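Local coordinates for molybdopterin-guanine dinucleotide biosynthesis protein B (MobB) (Archaeoglobus fulgidus, PDB 2F1R) that probably binds GTP and takes part in making the molybdopterin-guanine dinucleotide form of the molybdenum cofactor, at residues A[30-35]-A[94-99]. Numbering follows the deposited sequence.
Sequences GLRVAV and SDYDLV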
loop_
_atom_site.group_PDB
_atom_site.type_symbol
_atom_site.label_atom_id
_atom_site.label_comp_id
_atom_site.label_asym_id
_atom_site.label_seq_id
_atom_site.Cartn_x
_atom_site.Cartn_y
_atom_site.Cartn_z
ATOM N N GLY A 30 9.591 14.189 -15.069
ATOM C CA GLY A 30 8.565 14.432 -14.066
ATOM C C GLY A 30 7.286 13.638 -14.340
ATOM O O GLY A 30 6.181 14.110 -14.048
ATOM N N LEU A 31 7.409 12.460 -14.935
ATOM C CA LEU A 31 6.269 11.554 -14.852
ATOM C C LEU A 31 6.164 10.828 -13.518
ATOM O O LEU A 31 7.203 10.395 -13.011
ATOM C CB LEU A 31 6.217 10.618 -16.048
ATOM C CG LEU A 31 5.210 11.037 -17.124
ATOM C CD1 LEU A 31 4.333 12.179 -16.617
ATOM C CD2 LEU A 31 5.918 11.442 -18.403
ATOM N N ARG A 32 4.988 10.831 -12.949
ATOM C CA ARG A 32 4.613 9.971 -11.812
ATOM C C ARG A 32 4.288 8.570 -12.330
ATOM O O ARG A 32 3.332 8.421 -13.068
ATOM C CB ARG A 32 3.308 10.502 -11.117
ATOM C CG ARG A 32 3.444 11.676 -10.140
ATOM C CD ARG A 32 2.019 12.099 -9.539
ATOM N NE ARG A 32 1.343 11.110 -8.629
ATOM C CZ ARG A 32 1.881 10.583 -7.537
ATOM N NH1 ARG A 32 3.127 10.853 -7.188
ATOM N NH2 ARG A 32 1.162 9.781 -6.788
ATOM N N VAL A 33 5.065 7.546 -11.932
ATOM C CA VAL A 33 4.852 6.181 -12.422
ATOM C C VAL A 33 4.506 5.146 -11.322
ATOM O O VAL A 33 5.083 5.136 -10.231
ATOM C CB VAL A 33 6.029 5.694 -13.302
ATOM C CG1 VAL A 33 5.664 4.372 -13.996
ATOM C CG2 VAL A 33 6.487 6.764 -14.352
ATOM N N ALA A 34 3.573 4.258 -11.610
ATOM C CA ALA A 34 3.362 3.110 -10.707
ATOM C C ALA A 34 3.481 1.806 -11.500
ATOM O O ALA A 34 3.122 1.774 -12.672
ATOM C CB ALA A 34 2.033 3.189 -10.021
ATOM N N VAL A 35 4.053 0.783 -10.873
ATOM C CA VAL A 35 4.166 -0.591 -11.421
ATOM C C VAL A 35 3.274 -1.568 -10.642
ATOM O O VAL A 35 3.326 -1.606 -9.383
ATOM C CB VAL A 35 5.606 -1.073 -11.400
ATOM C CG1 VAL A 35 5.728 -2.566 -11.808
ATOM C CG2 VAL A 35 6.478 -0.172 -12.280
ATOM N N SER A 94 -5.267 6.369 -9.794
ATOM C CA SER A 94 -5.878 7.362 -10.659
ATOM C C SER A 94 -5.116 8.710 -10.828
ATOM O O SER A 94 -5.398 9.476 -11.770
ATOM C CB SER A 94 -7.371 7.565 -10.303
ATOM O OG SER A 94 -7.478 8.516 -9.270
ATOM N N ASP A 95 -4.105 8.978 -10.005
ATOM C CA ASP A 95 -3.343 10.210 -10.207
ATOM C C ASP A 95 -1.959 9.996 -10.787
ATOM O O ASP A 95 -1.147 10.893 -10.800
ATOM C CB ASP A 95 -3.251 10.989 -8.921
ATOM C CG ASP A 95 -2.584 10.188 -7.813
ATOM O OD1 ASP A 95 -2.760 8.947 -7.788
ATOM O OD2 ASP A 95 -1.948 10.809 -6.960
ATOM N N TYR A 96 -1.684 8.785 -11.275
ATOM C CA TYR A 96 -0.432 8.554 -11.945
ATOM C C TYR A 96 -0.493 8.962 -13.396
ATOM O O TYR A 96 -1.538 8.927 -14.024
ATOM C CB TYR A 96 -0.063 7.078 -11.823
ATOM C CG TYR A 96 0.393 6.835 -10.434
ATOM C CD1 TYR A 96 1.716 6.987 -10.093
ATOM C CD2 TYR A 96 -0.527 6.475 -9.423
ATOM C CE1 TYR A 96 2.144 6.757 -8.782
ATOM C CE2 TYR A 96 -0.110 6.241 -8.110
ATOM C CZ TYR A 96 1.222 6.391 -7.785
ATOM O OH TYR A 96 1.646 6.149 -6.448
ATOM N N ASP A 97 0.648 9.356 -13.939
ATOM C CA ASP A 97 0.711 9.633 -15.382
ATOM C C ASP A 97 0.890 8.383 -16.263
ATOM O O ASP A 97 0.557 8.396 -17.435
ATOM C CB ASP A 97 1.855 10.624 -15.645
ATOM C CG ASP A 97 1.602 11.954 -14.953
ATOM O OD1 ASP A 97 0.475 12.492 -15.117
ATOM O OD2 ASP A 97 2.480 12.385 -14.208
ATOM N N LEU A 98 1.426 7.326 -15.678
ATOM C CA LEU A 98 1.648 6.086 -16.361
ATOM C C LEU A 98 1.550 4.968 -15.344
ATOM O O LEU A 98 2.148 5.057 -14.267
ATOM C CB LEU A 98 3.077 6.078 -17.009
ATOM C CG LEU A 98 3.541 4.736 -17.637
ATOM C CD1 LEU A 98 2.705 4.447 -18.866
ATOM C CD2 LEU A 98 5.024 4.731 -17.980
ATOM N N VAL A 99 0.843 3.900 -15.715
ATOM C CA VAL A 99 0.836 2.667 -14.937
ATOM C C VAL A 99 1.486 1.597 -15.794
ATOM O O VAL A 99 1.032 1.319 -16.897
ATOM C CB VAL A 99 -0.617 2.225 -14.473
ATOM C CG1 VAL A 99 -0.595 0.862 -13.756
ATOM C CG2 VAL A 99 -1.248 3.310 -13.576
#
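R32 lays its guanidinium over the Y96 ring, with D95 and D97 also touching its side chain. R32 CB sits near OD2 of D97 and CD1 of Y96. CD comes close to the carbonyl O of D95, and NE makes a weak hydrogen bond to that same oxygen, which lies at the guanidinium edge, in its plane. A bend at chi3 (67°) turns the tip back over the ring: R32 CZ stands 4.4 Å from the centroid of the Y96 ring, the planes 23° apart, a cation-pi stack, while R32 NH2 comes 3.5 Å from Y96 CZ. R32 NH2 also makes a salt bridge to D95 OD2 at 3.3 Å; its hydrogen bond is weak, and the carboxylate plane is turned 50° from the guanidinium.

The opposite face of the ring receives A34 CB, 3.8 Å from the Y96 centroid and over its centre, a CH-pi contact. The tyrosine is therefore sandwiched between a cation and a methyl, while its OH hydrogen-bonds D62 of the second subunit. Were Y96 replaced by an alanine, the R32 guanidinium would probably lose the surface it lies on, a gap would open beside the A34 methyl, and D62 of the second subunit would lose its hydroxyl partner.

The D97 carboxylate takes R32 N on its anti side, at 3.2 Å to OD2, and D97 N gives a bond back to R32 O at 3.0 Å. The parallel ladder of strands 33-37 and 98-102 follows, with A34 N to L98 O at 3.1 Å. V33 and L98 share the sheet face that packs on helices 12-28 and 149-160; A34 and V99 face helix 85-93. Such a parallel sheet is consistent with the P-loop NTPase fold. Charged and aromatic groups thus join the loops before the two strands, and backbone bonds join the strands, with apolar side chains on both faces; held on both faces and at its hydroxyl, the Y96 ring ties the polar end of the contact to the dimer.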